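Local coordinates for YerB protein (Bacillus subtilis, PDB 2PSB) that is of unknown function but is a putative lipoprotein of the cell membrane and interacts with the DNA helicase PcrA, at residues V82-E87 with F100-S106; S181-V186 with V197-K203; T194-E198 with R210-G214; L258-H262 with L286-P290. All blocks are in the same frame, centred on the assembly; numbering follows the deposited sequence.

Contact 1 (V82-E87 with F100-S106); sequences VRSARE and FVHHGWS
Ala85 is held through both its backbone N and its backbone O: N gives to Gly104 O at 3.1 Å, and O receives Ser106 N at 3.2 Å, making a single isolated bridge with Trp105. Two residues back on each segment, His103 N reaches Arg83 O at 2.9 Å. Ser84, a known phosphorylation site unmodified here, adds a weak bond from OG to His103 O. The apolar contacts gather around Ala85 CB, which meets the rim of the Phe100 ring 3.4 Å from CE2 and also lies 3.6 Å from His102 CD2. Val82 CG1, anti to the backbone N (chi1 -169°), is pressed on His102 C at 3.3 Å. The polar flank is less regular. Arg86 starts away from 100-106, but bends at chi2 and chi3 bring NE to 3.5 Å from Ser106 CB, where NE is buried without a partner in the model. Were Arg86 an alanine, Ser106 would probably lose the cover along its CB and be freer to turn. Arg86 and Ser106 are both N-cap residues, of helices 87-94 and 107-114, and Ser106 OG bonds weakly to Ala109 N: an isolated beta bridge between two loops, leading into two helix starts.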
loop_
_atom_site.group_PDB
_atom_site.type_symbol
_atom_site.label_atom_id
_atom_site.label_comp_id
_atom_site.label_asym_id
_atom_site.label_seq_id
_atom_site.Cartn_x
_atom_site.Cartn_y
_atom_site.Cartn_z
ATOM N N VAL A 82 9.432 -8.311 -3.719
ATOM C CA VAL A 82 9.385 -7.925 -2.316
ATOM C C VAL A 82 10.594 -7.078 -1.990
ATOM O O VAL A 82 11.666 -7.269 -2.559
ATOM C CB VAL A 82 9.357 -9.162 -1.406
ATOM C CG1 VAL A 82 9.024 -8.755 0.029
ATOM C CG2 VAL A 82 8.347 -10.151 -1.938
ATOM N N ARG A 83 10.419 -6.138 -1.070
ATOM C CA ARG A 83 11.494 -5.236 -0.693
ATOM C C ARG A 83 11.609 -5.030 0.812
ATOM O O ARG A 83 10.830 -5.570 1.596
ATOM C CB ARG A 83 11.296 -3.873 -1.369
ATOM C CG ARG A 83 12.303 -3.545 -2.457
ATOM C CD ARG A 83 13.695 -3.415 -1.880
ATOM N NE ARG A 83 14.686 -3.020 -2.874
ATOM C CZ ARG A 83 15.942 -2.707 -2.575
ATOM N NH1 ARG A 83 16.347 -2.746 -1.313
ATOM N NH2 ARG A 83 16.793 -2.350 -3.529
ATOM N N SER A 84 12.594 -4.223 1.190
ATOM C CA SER A 84 12.888 -3.905 2.587
ATOM C C SER A 84 11.772 -3.228 3.358
ATOM O O SER A 84 11.010 -2.444 2.809
ATOM C CB SER A 84 14.134 -3.027 2.661
ATOM O OG SER A 84 15.266 -3.757 2.251
ATOM N N ALA A 85 11.705 -3.518 4.654
ATOM C CA ALA A 85 10.689 -2.943 5.521
ATOM C C ALA A 85 11.175 -1.648 6.165
ATOM O O ALA A 85 12.368 -1.480 6.420
ATOM C CB ALA A 85 10.309 -3.945 6.603
ATOM N N ARG A 86 10.235 -0.740 6.416
ATOM C CA ARG A 86 10.519 0.544 7.044
ATOM C C ARG A 86 9.557 0.689 8.204
ATOM O O ARG A 86 8.487 0.091 8.187
ATOM C CB ARG A 86 10.330 1.686 6.035
ATOM C CG ARG A 86 11.397 1.729 4.955
ATOM C CD ARG A 86 12.761 2.016 5.566
ATOM N NE ARG A 86 13.809 1.178 4.988
ATOM C CZ ARG A 86 14.298 1.329 3.762
ATOM N NH1 ARG A 86 13.840 2.294 2.976
ATOM N NH2 ARG A 86 15.239 0.508 3.324
ATOM N N GLU A 87 9.940 1.462 9.217
ATOM C CA GLU A 87 9.088 1.658 10.375
ATOM C C GLU A 87 7.666 2.038 10.006
ATOM O O GLU A 87 6.724 1.363 10.423
ATOM C CB GLU A 87 9.667 2.723 11.313
ATOM C CG GLU A 87 10.801 2.221 12.181
ATOM C CD GLU A 87 12.152 2.749 11.755
ATOM O OE1 GLU A 87 12.472 2.681 10.545
ATOM O OE2 GLU A 87 12.901 3.220 12.639
ATOM N N PHE A 100 2.902 -9.352 8.282
ATOM C CA PHE A 100 3.839 -8.471 7.599
ATOM C C PHE A 100 4.884 -9.214 6.777
ATOM O O PHE A 100 5.772 -9.865 7.321
ATOM C CB PHE A 100 4.531 -7.595 8.639
ATOM C CG PHE A 100 5.283 -6.439 8.059
ATOM C CD1 PHE A 100 4.605 -5.409 7.401
ATOM C CD2 PHE A 100 6.662 -6.351 8.202
ATOM C CE1 PHE A 100 5.291 -4.299 6.895
ATOM C CE2 PHE A 100 7.365 -5.235 7.698
ATOM C CZ PHE A 100 6.674 -4.209 7.045
ATOM N N VAL A 101 4.780 -9.104 5.457
ATOM C CA VAL A 101 5.719 -9.773 4.578
ATOM C C VAL A 101 6.680 -8.750 3.989
ATOM O O VAL A 101 6.261 -7.674 3.551
ATOM C CB VAL A 101 4.981 -10.509 3.455
ATOM C CG1 VAL A 101 5.974 -11.314 2.609
ATOM C CG2 VAL A 101 3.934 -11.420 4.058
ATOM N N HIS A 102 7.968 -9.082 3.998
ATOM C CA HIS A 102 8.987 -8.181 3.481
ATOM C C HIS A 102 10.272 -8.910 3.126
ATOM O O HIS A 102 10.303 -10.138 3.031
ATOM C CB HIS A 102 9.304 -7.101 4.516
ATOM C CG HIS A 102 9.854 -7.644 5.797
ATOM N ND1 HIS A 102 9.155 -8.530 6.586
ATOM C CD2 HIS A 102 11.037 -7.438 6.417
ATOM C CE1 HIS A 102 9.885 -8.847 7.642
ATOM N NE2 HIS A 102 11.031 -8.198 7.563
ATOM N N HIS A 103 11.337 -8.143 2.932
ATOM C CA HIS A 103 12.625 -8.721 2.595
ATOM C C HIS A 103 13.718 -7.711 2.898
ATOM O O HIS A 103 14.026 -6.832 2.082
ATOM C CB HIS A 103 12.661 -9.117 1.121
ATOM C CG HIS A 103 13.739 -10.105 0.794
ATOM N ND1 HIS A 103 13.775 -10.802 -0.393
ATOM C CD2 HIS A 103 14.805 -10.535 1.513
ATOM C CE1 HIS A 103 14.810 -11.622 -0.390
ATOM N NE2 HIS A 103 15.451 -11.480 0.756
ATOM N N GLY A 104 14.307 -7.857 4.081
ATOM C CA GLY A 104 15.340 -6.943 4.518
ATOM C C GLY A 104 14.648 -5.893 5.356
ATOM O O GLY A 104 13.422 -5.921 5.499
ATOM N N TRP A 105 15.415 -4.962 5.905
ATOM C CA TRP A 105 14.843 -3.914 6.737
ATOM C C TRP A 105 15.854 -2.852 7.148
ATOM O O TRP A 105 17.062 -3.015 6.977
ATOM C CB TRP A 105 14.220 -4.522 8.004
ATOM C CG TRP A 105 15.065 -5.577 8.684
ATOM C CD1 TRP A 105 16.428 -5.686 8.666
ATOM C CD2 TRP A 105 14.591 -6.655 9.507
ATOM N NE1 TRP A 105 16.832 -6.766 9.422
ATOM C CE2 TRP A 105 15.724 -7.378 9.947
ATOM C CE3 TRP A 105 13.317 -7.083 9.908
ATOM C CZ2 TRP A 105 15.622 -8.499 10.776
ATOM C CZ3 TRP A 105 13.216 -8.203 10.736
ATOM C CH2 TRP A 105 14.364 -8.899 11.155
ATOM N N SER A 106 15.343 -1.753 7.686
ATOM C CA SER A 106 16.198 -0.683 8.163
ATOM C C SER A 106 16.460 -1.009 9.633
ATOM O O SER A 106 15.760 -1.826 10.227
ATOM C CB SER A 106 15.491 0.671 8.045
ATOM O OG SER A 106 14.324 0.713 8.844
#

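Contact 2 (S181-V186 with V197-K203); sequences SYNVRV and VEYNYDK
Val184 O is gripped by two donors that divide the space around it. Tyr199 N comes at 2.7 Å nearly along the C=O axis, while Arg185 NH2, 2.9 Å away, arrives from well above the carbonyl plane yet keeps the oxygen within its own guanidinium plane. A bend at chi2 (78°) folds the arginine back to make this second bond, which helps to fix the rotation of its planar group. One guanidinium face lies against Asn183 CB, offset toward the rim; the opposite face has Glu198 OE2 over its centre, 3.4 Å from Arg185 NH1. This salt bridge works by charge alone, since no N-H points at the oxygen. Asn183 prolongs the antiparallel pairing with its side chain: OD1 accepts Tyr201 N at 2.8 Å. Beyond the arginine Val186 and Val197 form a hydrogen-bonded pair, Val186 N to Val197 O at 2.6 Å and Val197 N to Val186 O at 2.8 Å. On the other face Val184 CG1 lies alongside Tyr199 CB at 3.8 Å. Tyr199 OH is taken up by Asn296. The hairpin of strands 183-187 and 196-202 lies between strands 304-307 and 207-212, with its valine and tyrosine face packed on strands 230-240 and 293-298.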
loop_
_atom_site.group_PDB
_atom_site.type_symbol
_atom_site.label_atom_id
_atom_site.label_comp_id
_atom_site.label_asym_id
_atom_site.label_seq_id
_atom_site.Cartn_x
_atom_site.Cartn_y
_atom_site.Cartn_z
ATOM N N SER A 181 -15.350 15.621 -12.967
ATOM C CA SER A 181 -14.245 14.677 -13.152
ATOM C C SER A 181 -12.877 15.354 -13.080
ATOM O O SER A 181 -12.479 16.070 -14.000
ATOM C CB SER A 181 -14.381 13.947 -14.494
ATOM O OG SER A 181 -13.347 12.995 -14.670
ATOM N N TYR A 182 -12.163 15.111 -11.983
ATOM C CA TYR A 182 -10.834 15.679 -11.765
ATOM C C TYR A 182 -9.757 14.597 -11.683
ATOM O O TYR A 182 -9.937 13.571 -11.022
ATOM C CB TYR A 182 -10.818 16.493 -10.470
ATOM C CG TYR A 182 -11.651 17.747 -10.524
ATOM C CD1 TYR A 182 -11.124 18.927 -11.038
ATOM C CD2 TYR A 182 -12.974 17.749 -10.080
ATOM C CE1 TYR A 182 -11.888 20.086 -11.107
ATOM C CE2 TYR A 182 -13.755 18.902 -10.147
ATOM C CZ TYR A 182 -13.202 20.069 -10.663
ATOM O OH TYR A 182 -13.950 21.219 -10.741
ATOM N N ASN A 183 -8.637 14.831 -12.358
ATOM C CA ASN A 183 -7.527 13.891 -12.339
ATOM C C ASN A 183 -6.440 14.505 -11.467
ATOM O O ASN A 183 -6.452 15.709 -11.211
ATOM C CB ASN A 183 -6.994 13.647 -13.752
ATOM C CG ASN A 183 -8.042 13.049 -14.678
ATOM O OD1 ASN A 183 -8.802 12.168 -14.284
ATOM N ND2 ASN A 183 -8.075 13.520 -15.922
ATOM N N VAL A 184 -5.506 13.681 -11.009
ATOM C CA VAL A 184 -4.429 14.160 -10.156
ATOM C C VAL A 184 -3.073 13.538 -10.486
ATOM O O VAL A 184 -2.988 12.403 -10.961
ATOM C CB VAL A 184 -4.748 13.891 -8.661
ATOM C CG1 VAL A 184 -4.998 12.404 -8.443
ATOM C CG2 VAL A 184 -3.607 14.373 -7.782
ATOM N N ARG A 185 -2.022 14.309 -10.229
ATOM C CA ARG A 185 -0.648 13.888 -10.449
ATOM C C ARG A 185 0.131 14.107 -9.153
ATOM O O ARG A 185 -0.162 15.026 -8.396
ATOM C CB ARG A 185 -0.002 14.707 -11.574
ATOM C CG ARG A 185 -0.484 14.365 -12.980
ATOM C CD ARG A 185 -1.844 14.959 -13.304
ATOM N NE ARG A 185 -2.302 14.534 -14.626
ATOM C CZ ARG A 185 -2.919 13.382 -14.874
ATOM N NH1 ARG A 185 -3.292 13.082 -16.111
ATOM N NH2 ARG A 185 -3.186 12.543 -13.883
ATOM N N VAL A 186 1.122 13.258 -8.904
ATOM C CA VAL A 186 1.938 13.361 -7.700
ATOM C C VAL A 186 3.395 13.282 -8.123
ATOM O O VAL A 186 3.818 12.316 -8.755
ATOM C CB VAL A 186 1.640 12.202 -6.713
ATOM C CG1 VAL A 186 2.405 12.406 -5.409
ATOM C CG2 VAL A 186 0.140 12.114 -6.454
ATOM N N VAL A 197 3.647 10.268 -10.636
ATOM C CA VAL A 197 2.511 9.359 -10.539
ATOM C C VAL A 197 1.254 10.124 -10.961
ATOM O O VAL A 197 1.066 11.274 -10.576
ATOM C CB VAL A 197 2.339 8.834 -9.081
ATOM C CG1 VAL A 197 1.124 7.928 -8.992
ATOM C CG2 VAL A 197 3.584 8.064 -8.657
ATOM N N GLU A 198 0.397 9.488 -11.750
ATOM C CA GLU A 198 -0.816 10.152 -12.212
ATOM C C GLU A 198 -2.009 9.223 -12.067
ATOM O O GLU A 198 -1.897 8.014 -12.265
ATOM C CB GLU A 198 -0.669 10.563 -13.687
ATOM C CG GLU A 198 0.757 10.917 -14.100
ATOM C CD GLU A 198 0.870 11.321 -15.566
ATOM O OE1 GLU A 198 1.980 11.229 -16.140
ATOM O OE2 GLU A 198 -0.152 11.741 -16.145
ATOM N N TYR A 199 -3.152 9.792 -11.706
ATOM C CA TYR A 199 -4.369 9.010 -11.562
ATOM C C TYR A 199 -5.416 9.651 -12.462
ATOM O O TYR A 199 -5.729 10.837 -12.337
ATOM C CB TYR A 199 -4.841 8.978 -10.096
ATOM C CG TYR A 199 -3.867 8.285 -9.150
ATOM C CD1 TYR A 199 -2.890 9.007 -8.465
ATOM C CD2 TYR A 199 -3.899 6.899 -8.973
ATOM C CE1 TYR A 199 -1.973 8.370 -7.627
ATOM C CE2 TYR A 199 -2.977 6.253 -8.135
ATOM C CZ TYR A 199 -2.024 6.995 -7.474
ATOM O OH TYR A 199 -1.107 6.372 -6.668
ATOM N N ASN A 200 -5.949 8.859 -13.382
ATOM C CA ASN A 200 -6.934 9.360 -14.319
ATOM C C ASN A 200 -8.259 8.647 -14.139
ATOM O O ASN A 200 -8.337 7.427 -14.240
ATOM C CB ASN A 200 -6.403 9.181 -15.739
ATOM C CG ASN A 200 -4.987 9.713 -15.893
ATOM O OD1 ASN A 200 -4.083 8.995 -16.329
ATOM N ND2 ASN A 200 -4.783 10.979 -15.530
ATOM N N TYR A 201 -9.297 9.427 -13.864
ATOM C CA TYR A 201 -10.627 8.888 -13.663
ATOM C C TYR A 201 -11.274 8.495 -14.991
ATOM O O TYR A 201 -11.136 9.189 -16.000
ATOM C CB TYR A 201 -11.506 9.912 -12.945
ATOM C CG TYR A 201 -12.823 9.349 -12.457
ATOM C CD1 TYR A 201 -12.850 8.295 -11.545
ATOM C CD2 TYR A 201 -14.048 9.873 -12.902
ATOM C CE1 TYR A 201 -14.057 7.768 -11.085
ATOM C CE2 TYR A 201 -15.264 9.347 -12.442
ATOM C CZ TYR A 201 -15.257 8.296 -11.534
ATOM O OH TYR A 201 -16.441 7.750 -11.080
ATOM N N ASP A 202 -11.978 7.371 -14.978
ATOM C CA ASP A 202 -12.653 6.882 -16.166
ATOM C C ASP A 202 -14.159 6.960 -15.930
ATOM O O ASP A 202 -14.757 6.039 -15.358
ATOM C CB ASP A 202 -12.245 5.437 -16.445
ATOM C CG ASP A 202 -12.704 4.959 -17.804
ATOM O OD1 ASP A 202 -11.854 4.853 -18.707
ATOM O OD2 ASP A 202 -13.914 4.702 -17.976
ATOM N N LYS A 203 -14.760 8.069 -16.364
ATOM C CA LYS A 203 -16.196 8.291 -16.204
ATOM C C LYS A 203 -16.979 7.037 -16.557
ATOM O O LYS A 203 -17.846 6.596 -15.797
ATOM C CB LYS A 203 -16.670 9.437 -17.101
ATOM C CG LYS A 203 -16.172 10.823 -16.708
ATOM C CD LYS A 203 -16.599 11.873 -17.737
ATOM C CE LYS A 203 -15.839 11.725 -19.059
ATOM N NZ LYS A 203 -16.098 10.447 -19.795
#

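Contact 3 (T194-E198 with R210-G214); sequences TNLVE and RSSDG
Arg210 leans back across the hairpin beneath Glu198 and Val197, and its side chain can be followed atom by atom. CB and CG pass the carbonyl of Glu198, CG coming to 3.9 Å from Glu198 O. With CG anti to the backbone N (chi1 -175°) and the chain extended as far as NE, the guanidinium is carried to Val197: CG1 of the valine sits over one of its faces, 3.7 Å from Arg210 NE, and Val197 CG2 lies 3.5 Å from Arg210 NH2. The tip is satisfied beyond this contact, NE by Tyr199 OH, NH1 by Thr217 OG1, and NH2 by a salt bridge to Glu57. On the other face of the sheet, which carries Glu198 and Ser211, Ser211 OG rests against Glu198 CG at 3.6 Å. The other end of the pairing depends on Asp213, whose N bonds to Leu196 O at 2.7 Å. Its OD1 in turn accepts Leu196 N at 3.2 Å, met from above the carboxylate plane, and a water at 2.6 Å that also bonds to Thr194 OG1; OD2 pairs with Arg44. Asp213 and Gly214 both have positive phi (46° and 98°), near the values of a type I' turn. They turn the chain back from strand 207-212 into the antiparallel strand 215-219, so that 207-212 lies between that strand and 196-202, while Arg210 reaches across to strands 54-59 and 65-71.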
loop_
_atom_site.group_PDB
_atom_site.type_symbol
_atom_site.label_atom_id
_atom_site.label_comp_id
_atom_site.label_asym_id
_atom_site.label_seq_id
_atom_site.Cartn_x
_atom_site.Cartn_y
_atom_site.Cartn_z
ATOM N N THR A 194 13.431 12.134 -11.296
ATOM C CA THR A 194 12.002 12.317 -11.494
ATOM C C THR A 194 11.232 11.055 -11.079
ATOM O O THR A 194 11.710 9.931 -11.251
ATOM C CB THR A 194 11.698 12.660 -12.976
ATOM O OG1 THR A 194 10.318 13.022 -13.120
ATOM C CG2 THR A 194 12.007 11.476 -13.873
ATOM N N ASN A 195 10.048 11.264 -10.511
ATOM C CA ASN A 195 9.172 10.183 -10.067
ATOM C C ASN A 195 7.765 10.777 -10.098
ATOM O O ASN A 195 7.311 11.384 -9.129
ATOM C CB ASN A 195 9.552 9.746 -8.645
ATOM C CG ASN A 195 8.866 8.453 -8.216
ATOM O OD1 ASN A 195 9.125 7.941 -7.126
ATOM N ND2 ASN A 195 7.994 7.920 -9.069
ATOM N N LEU A 196 7.093 10.605 -11.232
ATOM C CA LEU A 196 5.751 11.144 -11.446
ATOM C C LEU A 196 4.665 10.075 -11.471
ATOM O O LEU A 196 4.752 9.108 -12.225
ATOM C CB LEU A 196 5.716 11.927 -12.767
ATOM C CG LEU A 196 4.379 12.498 -13.249
ATOM C CD1 LEU A 196 3.920 13.622 -12.320
ATOM C CD2 LEU A 196 4.535 13.012 -14.678
ATOM N N VAL A 197 3.647 10.268 -10.636
ATOM C CA VAL A 197 2.511 9.359 -10.539
ATOM C C VAL A 197 1.254 10.124 -10.961
ATOM O O VAL A 197 1.066 11.274 -10.576
ATOM C CB VAL A 197 2.339 8.834 -9.081
ATOM C CG1 VAL A 197 1.124 7.928 -8.992
ATOM C CG2 VAL A 197 3.584 8.064 -8.657
ATOM N N GLU A 198 0.397 9.488 -11.750
ATOM C CA GLU A 198 -0.816 10.152 -12.212
ATOM C C GLU A 198 -2.009 9.223 -12.067
ATOM O O GLU A 198 -1.897 8.014 -12.265
ATOM C CB GLU A 198 -0.669 10.563 -13.687
ATOM C CG GLU A 198 0.757 10.917 -14.100
ATOM C CD GLU A 198 0.870 11.321 -15.566
ATOM O OE1 GLU A 198 1.980 11.229 -16.140
ATOM O OE2 GLU A 198 -0.152 11.741 -16.145
ATOM N N ARG A 210 -3.906 4.265 -13.087
ATOM C CA ARG A 210 -2.645 4.775 -12.583
ATOM C C ARG A 210 -1.520 4.579 -13.584
ATOM O O ARG A 210 -1.562 3.678 -14.422
ATOM C CB ARG A 210 -2.292 4.075 -11.263
ATOM C CG ARG A 210 -1.043 4.601 -10.577
ATOM C CD ARG A 210 -0.802 3.856 -9.269
ATOM N NE ARG A 210 0.334 4.385 -8.519
ATOM C CZ ARG A 210 1.609 4.200 -8.828
ATOM N NH1 ARG A 210 1.953 3.480 -9.892
ATOM N NH2 ARG A 210 2.547 4.737 -8.060
ATOM N N SER A 211 -0.522 5.445 -13.493
ATOM C CA SER A 211 0.650 5.359 -14.344
ATOM C C SER A 211 1.772 5.992 -13.538
ATOM O O SER A 211 1.536 6.862 -12.697
ATOM C CB SER A 211 0.459 6.130 -15.654
ATOM O OG SER A 211 0.533 7.524 -15.419
ATOM N N SER A 212 2.989 5.543 -13.796
ATOM C CA SER A 212 4.149 6.062 -13.107
ATOM C C SER A 212 5.172 6.352 -14.190
ATOM O O SER A 212 5.322 5.577 -15.131
ATOM C CB SER A 212 4.685 5.015 -12.122
ATOM O OG SER A 212 4.776 3.748 -12.764
ATOM N N ASP A 213 5.847 7.486 -14.065
ATOM C CA ASP A 213 6.860 7.892 -15.029
ATOM C C ASP A 213 6.455 7.749 -16.499
ATOM O O ASP A 213 7.308 7.532 -17.355
ATOM C CB ASP A 213 8.154 7.116 -14.769
ATOM C CG ASP A 213 8.741 7.399 -13.394
ATOM O OD1 ASP A 213 8.764 8.584 -12.996
ATOM O OD2 ASP A 213 9.187 6.442 -12.716
ATOM N N GLY A 214 5.162 7.860 -16.792
ATOM C CA GLY A 214 4.709 7.761 -18.170
ATOM C C GLY A 214 4.166 6.428 -18.657
ATOM O O GLY A 214 3.712 6.321 -19.799
HETATM O O HOH W 1 9.012 11.022 -13.856
#

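Contact 4 (L258-H262 with L286-P290); sequences LLFQH and LPFVP
Val289 sets its CG2 methyl over one face of the His262 ring, 3.8 Å from the centroid and 24° off the ring normal, a CH-pi contact displaced toward the rim nearest CE1. The same methyl lies 3.9 Å from Gln261 CB, so a single branch fills the corner between the two residues. Leu259 makes the second apolar patch. With CG anti to the backbone N (chi1 -176°) the side chain is carried toward 286-290, and its two methyls part there: CD1 meets the edge of the Phe288 ring, 3.9 Å from CE1 and in its plane, while CD2 passes Leu286 CB at 4.0 Å. Between these patches the polar link is indirect. Gln261 OE1 and Pro287 O, both acceptors, stand 3.3 Å apart, and a water joins the segments instead, accepting from Gln261 NE2 at 2.7 Å and donating to Pro287 O at 2.6 Å. Further out, Asn230 ND2 gives a weak bond to OE1 that helps settle which way the amide is turned. With a leucine in place of Gln261, the bridging water would probably lose its donor and Pro287 O the indirect tie to the strand. His262 has positive phi (56°), as the chain turns from strand 255-261 into 264-273. The 286-290 loop is positioned in its turn by backbone bonds from Phe288 to Leu169 and Gln171. It therefore lies against one side of strand 255-261. Strand 255-261 itself runs antiparallel between 230-240 and 264-273, and Phe260 touches side chains of 230-240, 264-273 and 304-307.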
loop_
_atom_site.group_PDB
_atom_site.type_symbol
_atom_site.label_atom_id
_atom_site.label_comp_id
_atom_site.label_asym_id
_atom_site.label_seq_id
_atom_site.Cartn_x
_atom_site.Cartn_y
_atom_site.Cartn_z
ATOM N N LEU A 258 -5.846 15.153 0.574
ATOM C CA LEU A 258 -6.810 15.252 -0.511
ATOM C C LEU A 258 -7.445 13.898 -0.766
ATOM O O LEU A 258 -6.776 12.873 -0.732
ATOM C CB LEU A 258 -6.110 15.718 -1.789
ATOM C CG LEU A 258 -5.766 17.197 -1.986
ATOM C CD1 LEU A 258 -5.718 17.961 -0.667
ATOM C CD2 LEU A 258 -4.453 17.263 -2.703
ATOM N N LEU A 259 -8.736 13.899 -1.053
ATOM C CA LEU A 259 -9.450 12.665 -1.317
ATOM C C LEU A 259 -10.158 12.746 -2.663
ATOM O O LEU A 259 -10.994 13.623 -2.878
ATOM C CB LEU A 259 -10.462 12.412 -0.199
ATOM C CG LEU A 259 -11.246 11.101 -0.265
ATOM C CD1 LEU A 259 -10.286 9.880 -0.197
ATOM C CD2 LEU A 259 -12.230 11.074 0.892
ATOM N N PHE A 260 -9.807 11.830 -3.565
ATOM C CA PHE A 260 -10.395 11.778 -4.900
ATOM C C PHE A 260 -11.215 10.521 -5.103
ATOM O O PHE A 260 -10.691 9.402 -5.040
ATOM C CB PHE A 260 -9.321 11.801 -5.988
ATOM C CG PHE A 260 -8.411 12.984 -5.929
ATOM C CD1 PHE A 260 -7.418 13.065 -4.963
ATOM C CD2 PHE A 260 -8.546 14.025 -6.853
ATOM C CE1 PHE A 260 -6.565 14.166 -4.912
ATOM C CE2 PHE A 260 -7.699 15.127 -6.809
ATOM C CZ PHE A 260 -6.707 15.199 -5.838
ATOM N N GLN A 261 -12.499 10.716 -5.371
ATOM C CA GLN A 261 -13.419 9.617 -5.614
ATOM C C GLN A 261 -14.514 10.126 -6.554
ATOM O O GLN A 261 -14.940 11.274 -6.447
ATOM C CB GLN A 261 -14.009 9.123 -4.284
ATOM C CG GLN A 261 -14.095 10.196 -3.224
ATOM C CD GLN A 261 -14.744 9.725 -1.930
ATOM O OE1 GLN A 261 -14.323 8.740 -1.316
ATOM N NE2 GLN A 261 -15.768 10.443 -1.502
ATOM N N HIS A 262 -14.945 9.291 -7.492
ATOM C CA HIS A 262 -15.985 9.684 -8.441
ATOM C C HIS A 262 -15.629 10.949 -9.219
ATOM O O HIS A 262 -16.478 11.807 -9.441
ATOM C CB HIS A 262 -17.308 9.908 -7.705
ATOM C CG HIS A 262 -17.927 8.649 -7.187
ATOM N ND1 HIS A 262 -18.794 8.632 -6.118
ATOM C CD2 HIS A 262 -17.812 7.363 -7.597
ATOM C CE1 HIS A 262 -19.185 7.391 -5.888
ATOM N NE2 HIS A 262 -18.603 6.601 -6.773
ATOM N N LEU A 286 -14.580 10.968 6.673
ATOM C CA LEU A 286 -15.061 10.957 5.304
ATOM C C LEU A 286 -15.063 9.476 4.920
ATOM O O LEU A 286 -14.099 8.769 5.185
ATOM C CB LEU A 286 -14.107 11.734 4.402
ATOM C CG LEU A 286 -14.225 13.251 4.545
ATOM C CD1 LEU A 286 -13.046 13.931 3.872
ATOM C CD2 LEU A 286 -15.546 13.707 3.939
ATOM N N PRO A 287 -16.161 8.978 4.326
ATOM C CA PRO A 287 -16.175 7.560 3.947
ATOM C C PRO A 287 -15.491 7.304 2.594
ATOM O O PRO A 287 -15.213 8.239 1.845
ATOM C CB PRO A 287 -17.666 7.243 3.904
ATOM C CG PRO A 287 -18.235 8.501 3.356
ATOM C CD PRO A 287 -17.493 9.582 4.141
ATOM N N PHE A 288 -15.223 6.034 2.300
ATOM C CA PHE A 288 -14.614 5.641 1.026
ATOM C C PHE A 288 -15.696 4.999 0.174
ATOM O O PHE A 288 -16.693 4.482 0.698
ATOM C CB PHE A 288 -13.511 4.582 1.196
ATOM C CG PHE A 288 -12.244 5.084 1.826
ATOM C CD1 PHE A 288 -11.718 6.335 1.504
ATOM C CD2 PHE A 288 -11.543 4.277 2.718
ATOM C CE1 PHE A 288 -10.505 6.770 2.070
ATOM C CE2 PHE A 288 -10.333 4.701 3.284
ATOM C CZ PHE A 288 -9.814 5.947 2.960
ATOM N N VAL A 289 -15.484 5.030 -1.140
ATOM C CA VAL A 289 -16.383 4.413 -2.110
ATOM C C VAL A 289 -16.027 2.926 -2.119
ATOM O O VAL A 289 -14.855 2.573 -2.157
ATOM C CB VAL A 289 -16.125 4.962 -3.544
ATOM C CG1 VAL A 289 -16.766 4.044 -4.579
ATOM C CG2 VAL A 289 -16.660 6.388 -3.679
ATOM N N PRO A 290 -17.026 2.034 -2.104
ATOM C CA PRO A 290 -16.673 0.606 -2.118
ATOM C C PRO A 290 -15.679 0.259 -3.243
ATOM O O PRO A 290 -15.846 0.685 -4.384
ATOM C CB PRO A 290 -18.022 -0.082 -2.309
ATOM C CG PRO A 290 -18.986 0.859 -1.658
ATOM C CD PRO A 290 -18.489 2.224 -2.093
HETATM O O HOH W 2 -16.014 10.668 1.198
#

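Three of the four contacts form one neighbourhood, while the first stands apart. Contacts 2 and 3 share Val197 and Glu198 on strand 196-202, their centres 11 Å apart, and they pack where Leu196 CD1 comes within 4.1 Å of Arg185 CB. Contact 4 lies about 13 Å from contact 2, centre to centre, and touches it twice: Tyr201 OH lies 3.3 Å from His262 CA, and Val184 CB 3.7 Å from Phe260 CZ. Contact 1 belongs to the N-terminal DUF3048 region and the others to the C-terminal one; its nearest atoms are about 12 Å from those of contact 3. Contacts 2 and 4 lie across the chain's centre from it.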